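Long-range contacts in pirin-like protein YhaK (Escherichia coli, PDB 2VEC), which is of unknown function but lacks quercetin 2,3-dioxygenase activity, and is a monomeric cytoplasmic bicupin of the pirin family, probably redox-sensitive through a reactive cysteine: residues 42-47 with 68-73; 84-89 with 116-121; 112-117 with 151-156; 160-165 with 187-192; 210-215 with 243-248. All blocks are in the same frame, centred on the assembly; numbering follows the deposited sequence. Where two conformers were deposited one is given.

Interaction 1: 42-47 with 68-73; sequences QARYTF and QEVLAP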
# COMPACT_ATOMS: atom_id res chain seq x y z
N GLN A 42 7.24 -13.01 7.09
CA GLN A 42 6.59 -13.42 8.34
C GLN A 42 6.21 -12.24 9.22
O GLN A 42 5.60 -12.42 10.26
CB GLN A 42 7.46 -14.41 9.12
CG GLN A 42 7.46 -15.77 8.48
CD GLN A 42 8.28 -15.81 7.20
OE1 GLN A 42 9.38 -15.23 7.15
NE2 GLN A 42 7.77 -16.48 6.17
N ALA A 43 6.55 -11.02 8.80
CA ALA A 43 6.31 -9.88 9.69
C ALA A 43 4.80 -9.56 9.73
O ALA A 43 4.09 -9.73 8.72
CB ALA A 43 7.11 -8.68 9.26
N ARG A 44 4.30 -9.17 10.90
CA ARG A 44 2.89 -8.79 11.06
C ARG A 44 2.85 -7.49 11.87
O ARG A 44 3.42 -7.45 12.97
CB ARG A 44 2.15 -9.88 11.86
CG ARG A 44 1.98 -11.21 11.16
CD ARG A 44 1.46 -12.29 12.17
NE ARG A 44 0.15 -11.85 12.68
CZ ARG A 44 -0.16 -11.66 13.96
NH1 ARG A 44 0.72 -11.91 14.93
NH2 ARG A 44 -1.38 -11.23 14.28
N TYR A 45 2.19 -6.44 11.35
CA TYR A 45 2.11 -5.16 12.03
C TYR A 45 0.96 -4.35 11.48
O TYR A 45 0.57 -4.58 10.34
CB TYR A 45 3.42 -4.37 11.88
CG TYR A 45 3.94 -4.19 10.46
CD1 TYR A 45 4.83 -5.10 9.90
CD2 TYR A 45 3.59 -3.06 9.71
CE1 TYR A 45 5.32 -4.89 8.59
CE2 TYR A 45 4.10 -2.82 8.40
CZ TYR A 45 4.94 -3.77 7.84
OH TYR A 45 5.44 -3.56 6.57
N THR A 46 0.42 -3.43 12.29
CA THR A 46 -0.64 -2.50 11.86
C THR A 46 -0.38 -1.05 12.30
O THR A 46 -0.25 -0.81 13.52
CB THR A 46 -2.01 -2.92 12.46
OG1 THR A 46 -2.25 -4.31 12.19
CG2 THR A 46 -3.13 -2.07 11.87
N PHE A 47 -0.28 -0.12 11.33
CA PHE A 47 -0.18 1.31 11.61
C PHE A 47 -1.63 1.83 11.48
O PHE A 47 -2.27 1.50 10.50
CB PHE A 47 0.60 2.11 10.55
CG PHE A 47 2.09 1.83 10.48
CD1 PHE A 47 2.99 2.64 11.18
CD2 PHE A 47 2.59 0.91 9.61
CE1 PHE A 47 4.37 2.43 11.07
CE2 PHE A 47 3.97 0.68 9.49
CZ PHE A 47 4.86 1.42 10.23
N GLN A 68 0.43 -5.22 7.61
CA GLN A 68 0.90 -6.43 6.96
C GLN A 68 0.46 -7.58 7.82
O GLN A 68 0.65 -7.56 9.04
CB GLN A 68 2.41 -6.45 6.78
CG GLN A 68 2.89 -7.84 6.28
CD GLN A 68 4.31 -7.82 5.74
OE1 GLN A 68 4.65 -6.95 4.92
NE2 GLN A 68 5.13 -8.78 6.19
N GLU A 69 -0.19 -8.56 7.21
CA GLU A 69 -0.75 -9.68 7.95
C GLU A 69 -0.34 -10.97 7.29
O GLU A 69 -0.05 -11.00 6.09
CB GLU A 69 -2.27 -9.56 8.03
CG GLU A 69 -2.74 -8.41 8.97
CD GLU A 69 -2.38 -8.69 10.44
OE1 GLU A 69 -2.75 -9.80 10.95
OE2 GLU A 69 -1.72 -7.83 11.08
N VAL A 70 -0.27 -12.02 8.10
CA VAL A 70 0.05 -13.36 7.63
C VAL A 70 -1.10 -14.26 8.05
O VAL A 70 -1.42 -14.33 9.23
CB VAL A 70 1.40 -13.86 8.24
CG1 VAL A 70 1.70 -15.32 7.87
CG2 VAL A 70 2.57 -12.95 7.83
N LEU A 71 -1.73 -14.95 7.09
CA LEU A 71 -2.74 -15.99 7.34
C LEU A 71 -2.15 -17.38 7.15
O LEU A 71 -1.54 -17.65 6.11
CB LEU A 71 -3.93 -15.82 6.38
CG LEU A 71 -5.11 -14.90 6.69
CD1 LEU A 71 -6.06 -14.89 5.49
CD2 LEU A 71 -5.88 -15.35 7.93
N ALA A 72 -2.36 -18.27 8.14
CA ALA A 72 -1.86 -19.66 8.09
C ALA A 72 -2.58 -20.50 7.01
O ALA A 72 -3.71 -20.16 6.61
CB ALA A 72 -2.02 -20.30 9.47
N PRO A 73 -1.92 -21.58 6.52
CA PRO A 73 -2.60 -22.57 5.64
C PRO A 73 -4.05 -22.86 6.08
O PRO A 73 -4.29 -23.04 7.29
CB PRO A 73 -1.74 -23.84 5.81
CG PRO A 73 -0.37 -23.36 6.21
CD PRO A 73 -0.48 -21.90 6.73
O HOH W 1 6.89 -5.56 5.60
O HOH W 2 -1.07 -6.65 13.34
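Y45 and Q68 form an antiparallel hydrogen-bonded pair: Q68 N donates to Y45 O (2.8 Å) and Y45 N reaches Q68 O (3.0 Å). A third bond comes from a side chain. Q68, with CG anti to the backbone N (chi1 171°) and an extended chain, carries its amide past Y45 so that NE2 lies 2.9 Å from A43 O, approaching from above the carbonyl plane; the same nitrogen also bonds W40 O, so two carbonyls of the incoming chain hold the amide. On the way, Q68 CB sits over one face of the Y45 ring, 4.0 Å from its centroid, in a CH-pi contact displaced toward the rim.

Two waters extend the polar contacts. One, lying at the ring edge in plane, links Y45 OH to Q68 OE1, donating to the latter; the other donates to E69 OE2 and also bonds T46 OG1. The charged pair is looser: R44 NH2 and E69 OE1 are 3.9 Å apart, a long salt bridge with guanidinium and carboxylate planes nearly perpendicular.

V70 CG2 packs on R44 CG at 3.8 Å. The backbone N of V70 is buried here without a partner. This is the margin of an antiparallel cupin sheet: strand 45-48 is one of the two edge strands of the six-stranded sheet, hydrogen-bonded to strand 63-71.

Interaction 2: 84-89 with 116-121; sequences KVDILN and LSTQPG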
# COMPACT_ATOMS: atom_id res chain seq x y z
N LYS A 84 -16.16 3.61 5.91
CA LYS A 84 -15.96 4.68 4.88
C LYS A 84 -14.50 4.78 4.40
O LYS A 84 -13.90 5.85 4.39
CB LYS A 84 -16.48 6.07 5.31
CG LYS A 84 -18.01 6.18 5.34
CD LYS A 84 -18.53 7.57 5.72
CE LYS A 84 -20.07 7.51 5.88
NZ LYS A 84 -20.74 8.77 6.33
N VAL A 85 -13.96 3.63 4.03
CA VAL A 85 -12.60 3.54 3.52
C VAL A 85 -12.59 2.54 2.37
O VAL A 85 -13.42 1.62 2.34
CB VAL A 85 -11.59 3.03 4.59
CG1 VAL A 85 -11.36 4.10 5.69
CG2 VAL A 85 -12.03 1.66 5.20
N ASP A 86 -11.67 2.73 1.44
CA ASP A 86 -11.39 1.75 0.41
C ASP A 86 -10.15 1.01 0.80
O ASP A 86 -9.29 1.55 1.50
CB ASP A 86 -11.18 2.43 -0.92
CG ASP A 86 -12.48 3.04 -1.45
OD1 ASP A 86 -13.58 2.56 -1.06
OD2 ASP A 86 -12.40 3.99 -2.24
N ILE A 87 -10.06 -0.23 0.33
CA ILE A 87 -9.02 -1.16 0.81
C ILE A 87 -8.14 -1.52 -0.36
O ILE A 87 -8.64 -1.97 -1.39
CB ILE A 87 -9.69 -2.46 1.36
CG1 ILE A 87 -10.73 -2.17 2.46
CG2 ILE A 87 -8.65 -3.49 1.81
CD1 ILE A 87 -10.22 -1.37 3.62
N LEU A 88 -6.84 -1.35 -0.22
CA LEU A 88 -5.94 -1.79 -1.27
C LEU A 88 -4.99 -2.82 -0.71
O LEU A 88 -4.27 -2.52 0.25
CB LEU A 88 -5.16 -0.58 -1.81
CG LEU A 88 -4.45 -0.69 -3.17
CD1 LEU A 88 -4.30 0.69 -3.81
CD2 LEU A 88 -3.08 -1.37 -3.00
N ASN A 89 -5.00 -4.02 -1.30
CA ASN A 89 -4.19 -5.13 -0.86
C ASN A 89 -3.07 -5.38 -1.87
O ASN A 89 -3.29 -5.38 -3.09
CB ASN A 89 -5.03 -6.43 -0.71
CG ASN A 89 -6.09 -6.31 0.41
OD1 ASN A 89 -5.89 -5.61 1.39
ND2 ASN A 89 -7.24 -6.91 0.20
N LEU A 116 -10.46 -2.72 -3.41
CA LEU A 116 -11.90 -2.89 -3.15
C LEU A 116 -12.46 -1.54 -2.78
O LEU A 116 -12.04 -0.96 -1.78
CB LEU A 116 -12.10 -3.89 -2.00
CG LEU A 116 -11.45 -5.26 -2.23
CD1 LEU A 116 -11.54 -6.10 -0.95
CD2 LEU A 116 -12.19 -5.96 -3.38
N SER A 117 -13.39 -1.04 -3.59
CA SER A 117 -14.03 0.27 -3.35
C SER A 117 -15.28 -0.12 -2.61
O SER A 117 -16.23 -0.62 -3.23
CB SER A 117 -14.34 0.98 -4.66
OG SER A 117 -13.09 1.35 -5.25
N THR A 118 -15.23 -0.00 -1.29
CA THR A 118 -16.22 -0.69 -0.45
C THR A 118 -17.51 0.11 -0.37
O THR A 118 -17.53 1.32 -0.65
CB THR A 118 -15.70 -0.99 0.97
OG1 THR A 118 -15.53 0.24 1.67
CG2 THR A 118 -14.36 -1.73 0.93
N GLN A 119 -18.58 -0.58 0.02
CA GLN A 119 -19.91 -0.00 0.04
C GLN A 119 -20.49 -0.13 1.43
O GLN A 119 -20.33 -1.15 2.08
CB GLN A 119 -20.84 -0.73 -0.93
CG GLN A 119 -20.32 -1.02 -2.33
CD GLN A 119 -21.31 -1.90 -3.12
OE1 GLN A 119 -21.17 -3.13 -3.20
NE2 GLN A 119 -22.36 -1.27 -3.68
N PRO A 120 -21.19 0.93 1.90
CA PRO A 120 -21.88 0.97 3.19
C PRO A 120 -22.66 -0.28 3.56
O PRO A 120 -23.53 -0.72 2.80
CB PRO A 120 -22.85 2.14 3.01
CG PRO A 120 -22.10 3.08 2.13
CD PRO A 120 -21.30 2.21 1.18
N GLY A 121 -22.34 -0.87 4.71
CA GLY A 121 -23.10 -2.01 5.23
C GLY A 121 -22.83 -3.34 4.54
O GLY A 121 -23.50 -4.33 4.81
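I87 and L116 make an antiparallel hydrogen-bonded pair with two nearly straight bonds, I87 N to L116 O at 3.0 Å and L116 N to I87 O at 2.8 Å. After L116 the two segments are linked through side chains. The hydroxyl of T118 donates to V85 O over a short 2.6 Å, almost in line with the carbonyl bond; its OG1 lies between the backbone N and the carbonyl carbon (chi1 67°), which directs the hydroxyl across to the neighbouring strand. T118 N also donates to D86 OD1 (3.1 Å), meeting it from above the carboxylate plane. T118 is therefore held at two points, OG1 on V85 O and N on D86 OD1.

The carboxylate has stronger partners elsewhere: OD1 forms a salt bridge with R179 and OD2 accepts from Q180, while T118 O also bonds R179. These bonds fix the rotation of the D86 carboxylate, and the nearby arginine would be expected to favour its charged form. S117 OG, close by, is bonded to N150.

Apolar contact is modest. The T118 and I87 side chains cross obliquely, CG2 of T118 4.0 Å from CG1 of I87, and I87 CB faces L116 CB at 4.4 Å.

Strand 85-93 lies between 112-116 and 135-143 in the six-stranded sheet. On its far side D86 pairs with L142 and K84 with A144, next to C145, which is seen here as S-hydroxycysteine; the loop from T118 leads on to strand 124-128.

Interaction 3: 112-117 with 151-156; sequences EALLLS and PLIQKL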
# COMPACT_ATOMS: atom_id res chain seq x y z
N GLU A 112 0.27 -9.30 -7.27
CA GLU A 112 -0.89 -8.53 -7.66
C GLU A 112 -1.28 -7.56 -6.57
O GLU A 112 -1.07 -7.85 -5.38
CB GLU A 112 -2.09 -9.43 -7.91
CG GLU A 112 -1.95 -10.33 -9.17
CD GLU A 112 -3.19 -11.19 -9.37
OE1 GLU A 112 -3.33 -12.23 -8.67
OE2 GLU A 112 -4.04 -10.81 -10.19
N ALA A 113 -1.85 -6.43 -6.99
CA ALA A 113 -2.48 -5.47 -6.10
C ALA A 113 -3.99 -5.44 -6.41
O ALA A 113 -4.41 -5.52 -7.59
CB ALA A 113 -1.83 -4.06 -6.29
N LEU A 114 -4.79 -5.32 -5.37
CA LEU A 114 -6.24 -5.40 -5.48
C LEU A 114 -6.82 -4.16 -4.80
O LEU A 114 -6.44 -3.88 -3.66
CB LEU A 114 -6.70 -6.66 -4.74
CG LEU A 114 -8.17 -6.85 -4.31
CD1 LEU A 114 -9.10 -6.98 -5.54
CD2 LEU A 114 -8.29 -8.09 -3.49
N LEU A 115 -7.75 -3.48 -5.46
CA LEU A 115 -8.48 -2.40 -4.82
C LEU A 115 -9.97 -2.77 -4.64
O LEU A 115 -10.65 -3.13 -5.60
CB LEU A 115 -8.35 -1.08 -5.61
CG LEU A 115 -9.12 0.10 -5.02
CD1 LEU A 115 -8.44 0.65 -3.74
CD2 LEU A 115 -9.29 1.25 -6.02
N LEU A 116 -10.46 -2.72 -3.41
CA LEU A 116 -11.90 -2.89 -3.15
C LEU A 116 -12.46 -1.54 -2.78
O LEU A 116 -12.04 -0.96 -1.78
CB LEU A 116 -12.10 -3.89 -2.00
CG LEU A 116 -11.45 -5.26 -2.23
CD1 LEU A 116 -11.54 -6.10 -0.95
CD2 LEU A 116 -12.19 -5.96 -3.38
N SER A 117 -13.39 -1.04 -3.59
CA SER A 117 -14.03 0.27 -3.35
C SER A 117 -15.28 -0.12 -2.61
O SER A 117 -16.23 -0.62 -3.23
CB SER A 117 -14.34 0.98 -4.66
OG SER A 117 -13.09 1.35 -5.25
N PRO A 151 -15.06 1.55 -9.74
CA PRO A 151 -15.38 0.12 -9.91
C PRO A 151 -15.28 -0.60 -8.56
O PRO A 151 -14.43 -0.24 -7.75
CB PRO A 151 -14.27 -0.39 -10.85
CG PRO A 151 -13.75 0.79 -11.52
CD PRO A 151 -13.84 1.92 -10.49
N LEU A 152 -16.15 -1.58 -8.30
CA LEU A 152 -16.11 -2.33 -7.03
C LEU A 152 -14.77 -3.02 -6.81
O LEU A 152 -14.24 -3.01 -5.71
CB LEU A 152 -17.23 -3.41 -7.01
CG LEU A 152 -18.66 -2.89 -6.85
CD1 LEU A 152 -19.60 -4.07 -6.68
CD2 LEU A 152 -18.78 -1.94 -5.68
N ILE A 153 -14.22 -3.63 -7.87
CA ILE A 153 -13.01 -4.45 -7.76
C ILE A 153 -12.12 -4.16 -8.96
O ILE A 153 -12.59 -4.20 -10.12
CB ILE A 153 -13.40 -5.96 -7.78
CG1 ILE A 153 -14.20 -6.34 -6.53
CG2 ILE A 153 -12.13 -6.88 -7.97
CD1 ILE A 153 -14.88 -7.72 -6.63
N GLN A 154 -10.85 -3.86 -8.70
CA GLN A 154 -9.84 -3.76 -9.74
C GLN A 154 -8.61 -4.52 -9.27
O GLN A 154 -8.31 -4.55 -8.05
CB GLN A 154 -9.44 -2.32 -9.96
CG GLN A 154 -10.60 -1.41 -10.36
CD GLN A 154 -10.19 0.04 -10.26
OE1 GLN A 154 -9.53 0.57 -11.15
NE2 GLN A 154 -10.55 0.67 -9.16
N LYS A 155 -7.87 -5.08 -10.22
CA LYS A 155 -6.58 -5.69 -9.90
C LYS A 155 -5.52 -5.17 -10.85
O LYS A 155 -5.84 -4.80 -11.98
CB LYS A 155 -6.67 -7.20 -10.10
CG LYS A 155 -7.39 -7.95 -9.00
CD LYS A 155 -6.94 -9.43 -8.99
CE LYS A 155 -7.32 -10.21 -10.25
NZ LYS A 155 -6.79 -11.64 -10.07
N LEU A 156 -4.26 -5.21 -10.41
CA LEU A 156 -3.11 -4.79 -11.21
C LEU A 156 -1.95 -5.75 -10.98
O LEU A 156 -1.64 -6.15 -9.85
CB LEU A 156 -2.67 -3.34 -10.82
CG LEU A 156 -1.35 -2.76 -11.40
CD1 LEU A 156 -1.48 -1.28 -11.65
CD2 LEU A 156 -0.15 -3.01 -10.44
O HOH W 3 -11.88 -0.85 -6.99
O HOH W 4 -15.58 -3.92 -3.38
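Strands 112-116 and 153-156 run antiparallel at 163°, their axes 4.7 Å apart, with A113 facing L156, L114 facing K155, L115 facing Q154 and L116 facing I153; five backbone hydrogen bonds end with S117 N on L152 O. On the face of L114, L116, I153 and K155, the methyl L114 CD1 touches I153 CG2 at 3.9 Å, and L116 CD2 lies alongside I153 CG1 at 3.8 Å, both side chains pointing the same way. V106 adds to this apolar patch. At its end K155, bent at chi3 (-65°), brings NZ to E112 OE2 at 2.9 Å, on the syn side of the carboxylate. NZ also bonds Q107 O, and E112 OE1 accepts from S109 N.

The face of L115 and Q154 is partly polar: L115 CD2 packs at 3.4 Å against Q154 NE2. One water gives protons to L115 O and to P151 O, and accepts from Q154 NE2 and from S117 OG; Q154 OE1 in turn accepts from Q177 N.

The salt bridge is thus braced at both ends, by Q107 O and S109 N, and on the other face a single water joins four polar groups of the two segments.

Interaction 4: 160-165 with 187-192; sequences MGKQQL and IVLDKG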
# COMPACT_ATOMS: atom_id res chain seq x y z
N MET A 160 7.25 -4.84 -11.09
CA MET A 160 8.51 -5.08 -10.32
C MET A 160 9.72 -4.30 -10.88
O MET A 160 10.88 -4.64 -10.60
CB MET A 160 8.82 -6.59 -10.24
CG MET A 160 7.69 -7.43 -9.64
SD MET A 160 7.28 -6.90 -7.95
CE MET A 160 6.08 -8.11 -7.46
N GLY A 161 9.46 -3.25 -11.65
CA GLY A 161 10.56 -2.42 -12.18
C GLY A 161 11.01 -1.44 -11.08
O GLY A 161 10.52 -1.48 -9.95
N LYS A 162 11.94 -0.55 -11.42
CA LYS A 162 12.44 0.42 -10.41
C LYS A 162 11.31 1.17 -9.74
O LYS A 162 11.29 1.29 -8.50
CB LYS A 162 13.42 1.41 -11.02
CG LYS A 162 14.70 0.77 -11.57
CD LYS A 162 15.74 1.85 -11.95
CE LYS A 162 16.00 2.85 -10.79
NZ LYS A 162 17.01 3.88 -11.21
N GLN A 163 10.36 1.70 -10.53
CA GLN A 163 9.18 2.32 -9.93
C GLN A 163 7.98 2.14 -10.82
O GLN A 163 8.12 2.17 -12.05
CB GLN A 163 9.37 3.82 -9.66
CG GLN A 163 9.78 4.68 -10.91
CD GLN A 163 9.63 6.15 -10.57
OE1 GLN A 163 8.50 6.65 -10.35
NE2 GLN A 163 10.76 6.85 -10.47
N GLN A 164 6.82 1.90 -10.23
CA GLN A 164 5.58 1.79 -11.01
C GLN A 164 4.51 2.60 -10.31
O GLN A 164 4.40 2.54 -9.10
CB GLN A 164 5.15 0.33 -11.15
CG GLN A 164 3.88 0.14 -11.99
CD GLN A 164 3.43 -1.31 -12.10
OE1 GLN A 164 3.87 -2.18 -11.36
NE2 GLN A 164 2.50 -1.57 -13.03
N LEU A 165 3.72 3.35 -11.07
CA LEU A 165 2.53 3.99 -10.51
C LEU A 165 1.45 2.91 -10.50
O LEU A 165 1.06 2.40 -11.56
CB LEU A 165 2.14 5.18 -11.41
CG LEU A 165 0.83 5.86 -11.06
CD1 LEU A 165 0.97 6.64 -9.71
CD2 LEU A 165 0.43 6.77 -12.18
N ILE A 187 8.04 0.50 -5.46
CA ILE A 187 9.47 0.69 -5.75
C ILE A 187 10.25 -0.59 -5.53
O ILE A 187 10.11 -1.21 -4.51
CB ILE A 187 10.05 1.82 -4.81
CG1 ILE A 187 9.45 3.16 -5.18
CG2 ILE A 187 11.61 1.94 -4.92
CD1 ILE A 187 8.40 3.67 -4.19
N VAL A 188 11.07 -0.99 -6.50
CA VAL A 188 11.90 -2.19 -6.34
C VAL A 188 13.28 -1.78 -6.81
O VAL A 188 13.47 -1.52 -8.00
CB VAL A 188 11.36 -3.42 -7.18
CG1 VAL A 188 12.21 -4.69 -6.90
CG2 VAL A 188 9.85 -3.69 -6.83
N LEU A 189 14.23 -1.73 -5.89
CA LEU A 189 15.60 -1.23 -6.20
C LEU A 189 16.64 -2.17 -5.63
O LEU A 189 16.41 -2.74 -4.55
CB LEU A 189 15.83 0.16 -5.58
CG LEU A 189 14.96 1.33 -6.10
CD1 LEU A 189 15.13 2.62 -5.29
CD2 LEU A 189 15.13 1.58 -7.62
N ASP A 190 17.78 -2.28 -6.32
CA ASP A 190 18.99 -2.92 -5.79
C ASP A 190 19.70 -1.91 -4.90
O ASP A 190 19.49 -0.69 -5.03
CB ASP A 190 19.94 -3.38 -6.92
CG ASP A 190 19.34 -4.47 -7.82
OD1 ASP A 190 18.54 -5.29 -7.33
OD2 ASP A 190 19.68 -4.52 -9.03
N LYS A 191 20.53 -2.40 -3.99
CA LYS A 191 21.30 -1.55 -3.09
C LYS A 191 22.04 -0.48 -3.90
O LYS A 191 22.66 -0.77 -4.93
CB LYS A 191 22.29 -2.39 -2.28
CG LYS A 191 23.05 -1.62 -1.23
CD LYS A 191 24.06 -2.53 -0.54
CE LYS A 191 24.83 -1.79 0.54
NZ LYS A 191 26.02 -1.10 0.00
N GLY A 192 21.92 0.76 -3.44
CA GLY A 192 22.61 1.87 -4.07
C GLY A 192 21.89 2.48 -5.27
O GLY A 192 22.35 3.49 -5.78
O HOH W 5 13.21 -3.70 -10.10
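V188 N donates to K162 O at 3.0 Å, the one direct hydrogen bond between the segments; it comes from above the carbonyl plane. The same oxygen also receives the CA-H of I187, 3.4 Å away. In return K162 CA approaches V188 O at 3.3 Å with a CA-H...O angle of 164°, so CA-H...O contacts supplement the single N-H...O bond. Q163 and I187 face each other as an antiparallel non-hydrogen-bonded pair.

Among side chains, L189 and K162 cross at about a right angle, the methyl CD2 of L189 lying 3.5 Å from K162 CE and near its CB. V188 CB rests on G161 O at 3.5 Å and on M160 O at 3.7 Å, and its CG2 methyl meets M160 SD loosely.

A second shell sets these groups. K162 turns at chi3 (52°), carrying NZ to S194 O while the aliphatic part crosses L189. A water donates to both M160 O and V188 O, bridging two carbonyl oxygens that cannot bond each other directly. N159 holds the turn through G161 N and Q164 OE1, and Q163 NE2 reaches N196 O.

With one direct backbone bond between the segments, the turn relies also on the water that joins two acceptors, and K162 combines aliphatic packing on L189 with an amine bonded to the S194 carbonyl.

Interaction 5: 210-215 with 243-248; sequences HGKFHA and ADSPLR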
# COMPACT_ATOMS: atom_id res chain seq x y z
N HIS A 210 10.27 -4.38 2.25
CA HIS A 210 11.47 -5.03 2.75
C HIS A 210 12.71 -4.28 2.33
O HIS A 210 12.77 -3.59 1.32
CB HIS A 210 11.53 -6.52 2.43
CG HIS A 210 11.85 -6.83 1.00
ND1 HIS A 210 13.14 -6.81 0.50
CD2 HIS A 210 11.06 -7.21 -0.02
CE1 HIS A 210 13.12 -7.15 -0.77
NE2 HIS A 210 11.87 -7.42 -1.11
N GLY A 211 13.65 -4.29 3.26
CA GLY A 211 14.91 -3.53 3.12
C GLY A 211 14.87 -2.12 3.67
O GLY A 211 13.85 -1.61 4.15
N LYS A 212 16.03 -1.48 3.63
CA LYS A 212 16.21 -0.17 4.24
C LYS A 212 16.56 0.84 3.15
O LYS A 212 17.08 0.46 2.10
CB LYS A 212 17.28 -0.23 5.32
CG LYS A 212 18.58 -0.79 4.86
CD LYS A 212 19.58 -0.92 6.03
CE LYS A 212 20.69 -1.91 5.68
NZ LYS A 212 21.89 -1.65 6.56
N PHE A 213 16.23 2.11 3.38
CA PHE A 213 16.42 3.13 2.35
C PHE A 213 16.37 4.49 2.99
O PHE A 213 15.97 4.62 4.15
CB PHE A 213 15.39 3.00 1.22
CG PHE A 213 13.95 3.30 1.58
CD1 PHE A 213 13.21 2.43 2.41
CD2 PHE A 213 13.28 4.40 1.03
CE1 PHE A 213 11.81 2.69 2.69
CE2 PHE A 213 11.92 4.67 1.32
CZ PHE A 213 11.17 3.79 2.14
N HIS A 214 16.79 5.50 2.24
CA HIS A 214 16.62 6.85 2.73
C HIS A 214 16.03 7.75 1.68
O HIS A 214 16.01 7.42 0.50
CB HIS A 214 17.93 7.42 3.30
CG HIS A 214 19.09 7.38 2.35
ND1 HIS A 214 19.80 6.22 2.08
CD2 HIS A 214 19.69 8.36 1.62
CE1 HIS A 214 20.77 6.49 1.23
NE2 HIS A 214 20.75 7.79 0.96
N ALA A 215 15.48 8.87 2.13
CA ALA A 215 14.89 9.82 1.21
C ALA A 215 15.71 11.11 1.25
O ALA A 215 16.15 11.53 2.32
CB ALA A 215 13.48 10.08 1.58
N ALA A 243 18.23 3.17 -2.19
CA ALA A 243 18.24 1.90 -1.48
C ALA A 243 19.54 1.68 -0.73
O ALA A 243 20.62 1.90 -1.26
CB ALA A 243 17.96 0.73 -2.43
N ASP A 244 19.42 1.26 0.53
CA ASP A 244 20.56 0.91 1.34
C ASP A 244 20.74 -0.57 1.50
O ASP A 244 21.70 -1.02 2.14
CB ASP A 244 20.44 1.56 2.71
CG ASP A 244 20.52 3.04 2.62
OD1 ASP A 244 21.49 3.53 2.01
OD2 ASP A 244 19.60 3.70 3.12
N SER A 245 19.81 -1.33 0.91
CA SER A 245 19.92 -2.77 0.71
C SER A 245 18.93 -3.10 -0.40
O SER A 245 18.22 -2.19 -0.86
CB SER A 245 19.53 -3.53 1.98
OG SER A 245 18.18 -3.27 2.36
N PRO A 246 18.84 -4.37 -0.84
CA PRO A 246 17.75 -4.68 -1.79
C PRO A 246 16.41 -4.25 -1.20
O PRO A 246 16.17 -4.50 -0.02
CB PRO A 246 17.83 -6.20 -1.95
CG PRO A 246 19.30 -6.52 -1.66
CD PRO A 246 19.69 -5.55 -0.55
N LEU A 247 15.56 -3.59 -1.98
CA LEU A 247 14.45 -2.84 -1.40
C LEU A 247 13.13 -3.11 -2.13
O LEU A 247 13.11 -3.21 -3.35
CB LEU A 247 14.77 -1.35 -1.52
CG LEU A 247 13.69 -0.36 -1.10
CD1 LEU A 247 13.60 -0.35 0.43
CD2 LEU A 247 13.99 1.03 -1.68
N ARG A 248 12.03 -3.24 -1.37
CA ARG A 248 10.71 -3.04 -1.94
C ARG A 248 10.07 -2.01 -1.03
O ARG A 248 10.16 -2.14 0.21
CB ARG A 248 9.88 -4.30 -1.98
CG ARG A 248 10.26 -5.24 -3.14
CD ARG A 248 9.28 -6.40 -3.18
NE ARG A 248 7.89 -6.01 -3.45
CZ ARG A 248 6.93 -6.92 -3.60
NH1 ARG A 248 7.26 -8.22 -3.52
NH2 ARG A 248 5.68 -6.53 -3.83
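Two connections between the sheets of the C-terminal cupin meet here, where 210-215 and 243-248 pass from one sheet of the sandwich to the other and pair twice, with a register shift of two. H210 and R248 exchange backbone bonds, R248 N to H210 O being 2.8 Å; F213 faces A243 as a non-hydrogen-bonded pair. Between them K212 O accepts D244 N at 2.9 Å and, weakly, S245 N, while K212 N bonds S245 OG at 3.1 Å, a hydroxyl also tied to G34 O. G211 CA lies against P246 O.

H214 ND1 donates to D244 OD2 at 2.7 Å, nearly straight (169°) and on the syn lone pair, with ring and carboxylate 12° from coplanar; the bond orients the imidazole and would tend to polarise it. L247 crosses F213 at about a right angle, its CD1 3.4 Å from F213 CD1, a tight contact; CG of L247 anti to the backbone N (chi1 175°) aims the methyls that way.

R248 NE bonds H186, and L247 packs on I187 and L189 of the same strand 183-189. F213 reaches L241 and L225 on strands 238-243 and 220-225, and Q35 of the N-terminal segment covers K212, S245 and P246.

How the interactions relate
The contacts come in order along the chain, interactions 2 and 3 overlapping at L116 and S117. Interactions 1, 2 and 3 all reach the six-stranded antiparallel sheet: interaction 1 at one edge, interaction 3 at the other, about 20 Å apart between centres. The centres of 2 and 3 are 10 Å apart, so strand 112-116 is held from both sides. Interactions 4 and 5 are likewise 10 Å apart, joined through neighbouring strands 183-189 and 247-254. Interactions 2 and 5, 30 Å apart, lie on opposite sides of the chain's centre. Contacts 1-3 thus build the N-terminal cupin sheet and 4-5 join strands of the C-terminal cupin, while L156 packs on Q164 where the two cupins adjoin.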